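Cyclodipeptide synthetase (Mycobacterium tuberculosis, PDB 2X9Q) probably joins two tyrosines delivered by tyrosyl-tRNA into the cyclic dipeptide cyclo(L-Tyr-L-Tyr), without ATP, as a step toward mycocyclosin. Local coordinates at residues E124-A128 with L129-A133; A133-A136 with R137-V141. All blocks are in the same frame, centred on the assembly; numbering follows the deposited sequence.

In the fold
Contact 1 comes first along the chain: it closes helix 122-128 and carries the turn that leads into helix 133-158. Contact 2 lies on the opening turns of that second helix, so the two meet at Ala133, which they share, and their centres are about 8 Å apart. Those centres lie on the same side of the chain's centre, about 22 and 23 Å from it, in the helical region between strands 112-117 and 165-169 of the mixed sheet. Tyr126 of contact 1 packs on Ala136 and Ala140 of contact 2, while a weak ion pair links Asp131 to Lys139. The two helices and their turn hold Lys139, which by similarity could be involved in aminoacyl-tRNA binding, at this end of the fold.

Contact 1 (E124-A128 with L129-A133); sequences ESYEA and LGDSA
The carboxylate of Asp131 meets Tyr126 at the root of its side chain: Asp131 OD2 lies 3.5 Å from Tyr126 CB, and its closest approach is there and not further out on the ring. The ring itself extends from there toward Ala136, Lys139 and Ala140 of helix 133-158. Tyr126 CG lies opposite the carbonyl carbon (chi1 -63°), which swings the ring out toward that helix, and its hydroxyl is bonded to Asn143. The second carboxylate, that of Glu127, lies against the methyl of Ala133, with OE2 3.7 Å from Ala133 CB and CD and OE1 little farther away.

Between these groups the backbone turns in a Schellman motif. Asp131 N donates to Tyr126 O over 3.0 Å in a nearly straight bond (166° at the hydrogen). Inside that loop Gly130 N reaches Glu127 O at 2.8 Å, coming from above the carbonyl plane and not along a lone pair. Leu129 N has two weak bonds, its N-H shared between Ser125 O and Tyr126 O where the regular i to i+4 pattern gives way to the turn. Gly130 then reverses the chain with a positive phi of 109°, a conformation that favours glycine, since a CB would crowd the carbonyl oxygen before it.

The loop that follows stays close to the helix end. Glu127 CA sets a CH···O contact of 3.4 Å on Asp131 O, and a water donates to that oxygen and to Glu127 O, tying the two carbonyls together. Ser132 then N-caps the next helix through its OG, bonded to Glu135 N.

In the wider fold this is the connection from helix 122-128 to helix 133-158. On another side, Ser125 touches Val225 and Tyr229 of helix 220-244, the latter a substrate-binding residue by similarity, and Gln222 NE2 bonds Ala128 O.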
loop_
_atom_site.group_PDB
_atom_site.type_symbol
_atom_site.label_atom_id
_atom_site.label_comp_id
_atom_site.label_asym_id
_atom_site.label_seq_id
_atom_site.Cartn_x
_atom_site.Cartn_y
_atom_site.Cartn_z
ATOM N N GLU A 124 -8.019 -8.372 13.601
ATOM C CA GLU A 124 -8.367 -9.688 12.976
ATOM C C GLU A 124 -7.164 -10.530 12.602
ATOM O O GLU A 124 -7.229 -11.747 12.711
ATOM C CB GLU A 124 -9.293 -9.503 11.756
ATOM C CG GLU A 124 -10.664 -8.972 12.167
ATOM C CD GLU A 124 -10.766 -7.361 12.406
ATOM O OE1 GLU A 124 -9.781 -6.523 12.515
ATOM O OE2 GLU A 124 -11.937 -6.923 12.477
ATOM N N SER A 125 -6.092 -9.898 12.113
ATOM C CA SER A 125 -4.895 -10.618 11.792
ATOM C C SER A 125 -4.239 -11.182 13.016
ATOM O O SER A 125 -3.634 -12.255 12.946
ATOM C CB SER A 125 -3.810 -9.692 11.102
ATOM O OG SER A 125 -4.477 -8.959 10.085
ATOM N N TYR A 126 -4.182 -10.408 14.073
ATOM C CA TYR A 126 -3.580 -10.925 15.345
ATOM C C TYR A 126 -4.412 -12.124 15.888
ATOM O O TYR A 126 -3.869 -13.133 16.422
ATOM C CB TYR A 126 -3.538 -9.762 16.398
ATOM C CG TYR A 126 -2.677 -8.635 16.000
ATOM C CD1 TYR A 126 -1.685 -8.786 14.984
ATOM C CD2 TYR A 126 -2.808 -7.390 16.603
ATOM C CE1 TYR A 126 -0.854 -7.661 14.565
ATOM C CE2 TYR A 126 -2.000 -6.329 16.262
ATOM C CZ TYR A 126 -1.026 -6.450 15.266
ATOM O OH TYR A 126 -0.270 -5.339 14.959
ATOM N N GLU A 127 -5.720 -12.025 15.803
ATOM C CA GLU A 127 -6.555 -13.180 16.213
ATOM C C GLU A 127 -6.223 -14.407 15.348
ATOM O O GLU A 127 -6.123 -15.528 15.859
ATOM C CB GLU A 127 -8.019 -12.882 15.915
ATOM C CG GLU A 127 -8.779 -12.476 17.090
ATOM C CD GLU A 127 -10.286 -12.562 16.913
ATOM O OE1 GLU A 127 -10.910 -13.664 17.071
ATOM O OE2 GLU A 127 -10.804 -11.472 16.744
ATOM N N ALA A 128 -6.122 -14.202 14.022
ATOM C CA ALA A 128 -5.868 -15.331 13.133
ATOM C C ALA A 128 -4.482 -15.895 13.444
ATOM O O ALA A 128 -4.238 -17.057 13.191
ATOM C CB ALA A 128 -6.028 -14.917 11.609
ATOM N N LEU A 129 -3.589 -15.113 14.060
ATOM C CA LEU A 129 -2.293 -15.644 14.439
ATOM C C LEU A 129 -2.368 -16.271 15.802
ATOM O O LEU A 129 -1.364 -16.732 16.288
ATOM C CB LEU A 129 -1.212 -14.562 14.460
ATOM C CG LEU A 129 -0.720 -14.083 13.072
ATOM C CD1 LEU A 129 -0.130 -12.672 13.159
ATOM C CD2 LEU A 129 0.263 -15.064 12.407
ATOM N N GLY A 130 -3.553 -16.354 16.443
ATOM C CA GLY A 130 -3.584 -17.064 17.721
ATOM C C GLY A 130 -3.770 -16.238 18.991
ATOM O O GLY A 130 -3.832 -16.812 20.069
ATOM N N ASP A 131 -3.985 -14.911 18.893
ATOM C CA ASP A 131 -4.284 -14.126 20.088
ATOM C C ASP A 131 -5.776 -14.286 20.366
ATOM O O ASP A 131 -6.550 -14.470 19.410
ATOM C CB ASP A 131 -3.986 -12.623 19.864
ATOM C CG ASP A 131 -2.474 -12.347 19.771
ATOM O OD1 ASP A 131 -1.684 -13.174 20.225
ATOM O OD2 ASP A 131 -2.079 -11.312 19.230
ATOM N N SER A 132 -6.197 -14.067 21.611
ATOM C CA SER A 132 -7.659 -14.003 21.924
ATOM C C SER A 132 -8.152 -12.713 21.269
ATOM O O SER A 132 -7.320 -11.833 20.925
ATOM C CB SER A 132 -7.840 -13.914 23.454
ATOM O OG SER A 132 -7.492 -12.602 23.920
ATOM N N ALA A 133 -9.466 -12.577 21.099
ATOM C CA ALA A 133 -10.069 -11.361 20.519
ATOM C C ALA A 133 -9.783 -10.116 21.350
ATOM O O ALA A 133 -9.479 -9.041 20.832
ATOM C CB ALA A 133 -11.642 -11.537 20.365
HETATM O O HOH W 1 -7.437 -16.629 18.199
#

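Contact 2 (A133-A136 with R137-V141); sequences AIEA and RRKAV
Glu135 and Arg138 lie side by side, one helical turn apart, in a two-pronged salt bridge. Arg138 meets the carboxylate side-on: NE donates to Glu135 OE1 at 2.8 Å (167° at the hydrogen) and NH2 to Glu135 OE2 at 2.9 Å. Both oxygens are approached from the syn side; with the two planes 39° apart, the donors come in off the carboxylate plane while the oxygens stay near the guanidinium plane. Glu135 bends at chi2 (73°), which brings its acid end back toward Arg138. OE2 of Glu135 also lies 3.5 Å from Lys139 CD, and a water accepts from Lys139 NZ while donating to that same oxygen, so the lysine ammonium joins the network through the water, its other neighbour being Asp131 in a long, weak ion pair. On a neighbouring side of the helix, Ile134 CD1 rests at the edge of the Arg137 guanidinium, 3.8 Å from NH1.

Behind these side chains run regular i to i+4 backbone bonds, from Arg137 N to Ala133 O through to Ala140 N to Ala136 O. Ser132, at the N-cap, bonds Glu135 N through its OG.

An acid and an arginine three residues apart form a classic intrahelical salt bridge; here it flanks Lys139, which by similarity could contact aminoacyl-tRNA.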
loop_
_atom_site.group_PDB
_atom_site.type_symbol
_atom_site.label_atom_id
_atom_site.label_comp_id
_atom_site.label_asym_id
_atom_site.label_seq_id
_atom_site.Cartn_x
_atom_site.Cartn_y
_atom_site.Cartn_z
ATOM N N ALA A 133 -9.466 -12.577 21.099
ATOM C CA ALA A 133 -10.069 -11.361 20.519
ATOM C C ALA A 133 -9.783 -10.116 21.350
ATOM O O ALA A 133 -9.479 -9.041 20.832
ATOM C CB ALA A 133 -11.642 -11.537 20.365
ATOM N N ILE A 134 -9.831 -10.269 22.673
ATOM C CA ILE A 134 -9.533 -9.165 23.520
ATOM C C ILE A 134 -8.056 -8.753 23.320
ATOM O O ILE A 134 -7.727 -7.551 23.205
ATOM C CB ILE A 134 -9.802 -9.589 25.021
ATOM C CG1 ILE A 134 -11.322 -9.682 25.237
ATOM C CG2 ILE A 134 -9.147 -8.576 26.029
ATOM C CD1 ILE A 134 -11.946 -8.357 25.075
ATOM N N GLU A 135 -7.156 -9.716 23.380
ATOM C CA GLU A 135 -5.762 -9.339 23.407
ATOM C C GLU A 135 -5.407 -8.806 21.950
ATOM O O GLU A 135 -4.597 -7.902 21.813
ATOM C CB GLU A 135 -4.865 -10.517 23.820
ATOM C CG GLU A 135 -3.334 -10.249 23.529
ATOM C CD GLU A 135 -2.707 -9.237 24.500
ATOM O OE1 GLU A 135 -3.428 -8.611 25.352
ATOM O OE2 GLU A 135 -1.460 -9.142 24.441
ATOM N N ALA A 136 -5.956 -9.437 20.913
ATOM C CA ALA A 136 -5.753 -8.905 19.543
ATOM C C ALA A 136 -6.146 -7.437 19.406
ATOM O O ALA A 136 -5.418 -6.660 18.805
ATOM C CB ALA A 136 -6.546 -9.716 18.471
ATOM N N ARG A 137 -7.284 -7.064 19.987
ATOM C CA ARG A 137 -7.680 -5.668 19.922
ATOM C C ARG A 137 -6.745 -4.805 20.753
ATOM O O ARG A 137 -6.388 -3.708 20.318
ATOM C CB ARG A 137 -9.121 -5.502 20.390
ATOM C CG ARG A 137 -9.562 -4.062 20.619
ATOM C CD ARG A 137 -11.113 -3.997 20.639
ATOM N NE ARG A 137 -11.726 -3.208 21.746
ATOM C CZ ARG A 137 -12.064 -3.663 22.980
ATOM N NH1 ARG A 137 -11.857 -4.943 23.415
ATOM N NH2 ARG A 137 -12.595 -2.783 23.820
ATOM N N ARG A 138 -6.345 -5.263 21.959
ATOM C CA ARG A 138 -5.431 -4.451 22.765
ATOM C C ARG A 138 -4.164 -4.106 21.929
ATOM O O ARG A 138 -3.715 -2.957 21.943
ATOM C CB ARG A 138 -4.999 -5.182 24.049
ATOM C CG ARG A 138 -4.193 -4.292 24.998
ATOM C CD ARG A 138 -3.667 -5.096 26.235
ATOM N NE ARG A 138 -2.565 -6.036 25.876
ATOM C CZ ARG A 138 -1.313 -5.644 25.664
ATOM N NH1 ARG A 138 -0.937 -4.332 25.798
ATOM N NH2 ARG A 138 -0.420 -6.540 25.354
ATOM N N LYS A 139 -3.595 -5.127 21.286
ATOM C CA LYS A 139 -2.308 -4.984 20.562
ATOM C C LYS A 139 -2.499 -4.147 19.319
ATOM O O LYS A 139 -1.609 -3.385 18.995
ATOM C CB LYS A 139 -1.740 -6.329 20.108
ATOM C CG LYS A 139 -0.930 -7.067 21.174
ATOM C CD LYS A 139 -0.980 -8.607 21.054
ATOM C CE LYS A 139 0.079 -9.243 20.148
ATOM N NZ LYS A 139 0.522 -10.451 20.986
ATOM N N ALA A 140 -3.631 -4.327 18.621
ATOM C CA ALA A 140 -3.980 -3.492 17.428
ATOM C C ALA A 140 -4.049 -2.029 17.854
ATOM O O ALA A 140 -3.449 -1.150 17.195
ATOM C CB ALA A 140 -5.324 -3.934 16.819
ATOM N N VAL A 141 -4.759 -1.750 18.969
ATOM C CA VAL A 141 -4.904 -0.358 19.443
ATOM C C VAL A 141 -3.529 0.218 19.746
ATOM O O VAL A 141 -3.140 1.279 19.249
ATOM C CB VAL A 141 -5.875 -0.236 20.672
ATOM C CG1 VAL A 141 -5.710 1.221 21.284
ATOM C CG2 VAL A 141 -7.332 -0.424 20.219
HETATM O O HOH W 2 0.036 -11.583 23.562
#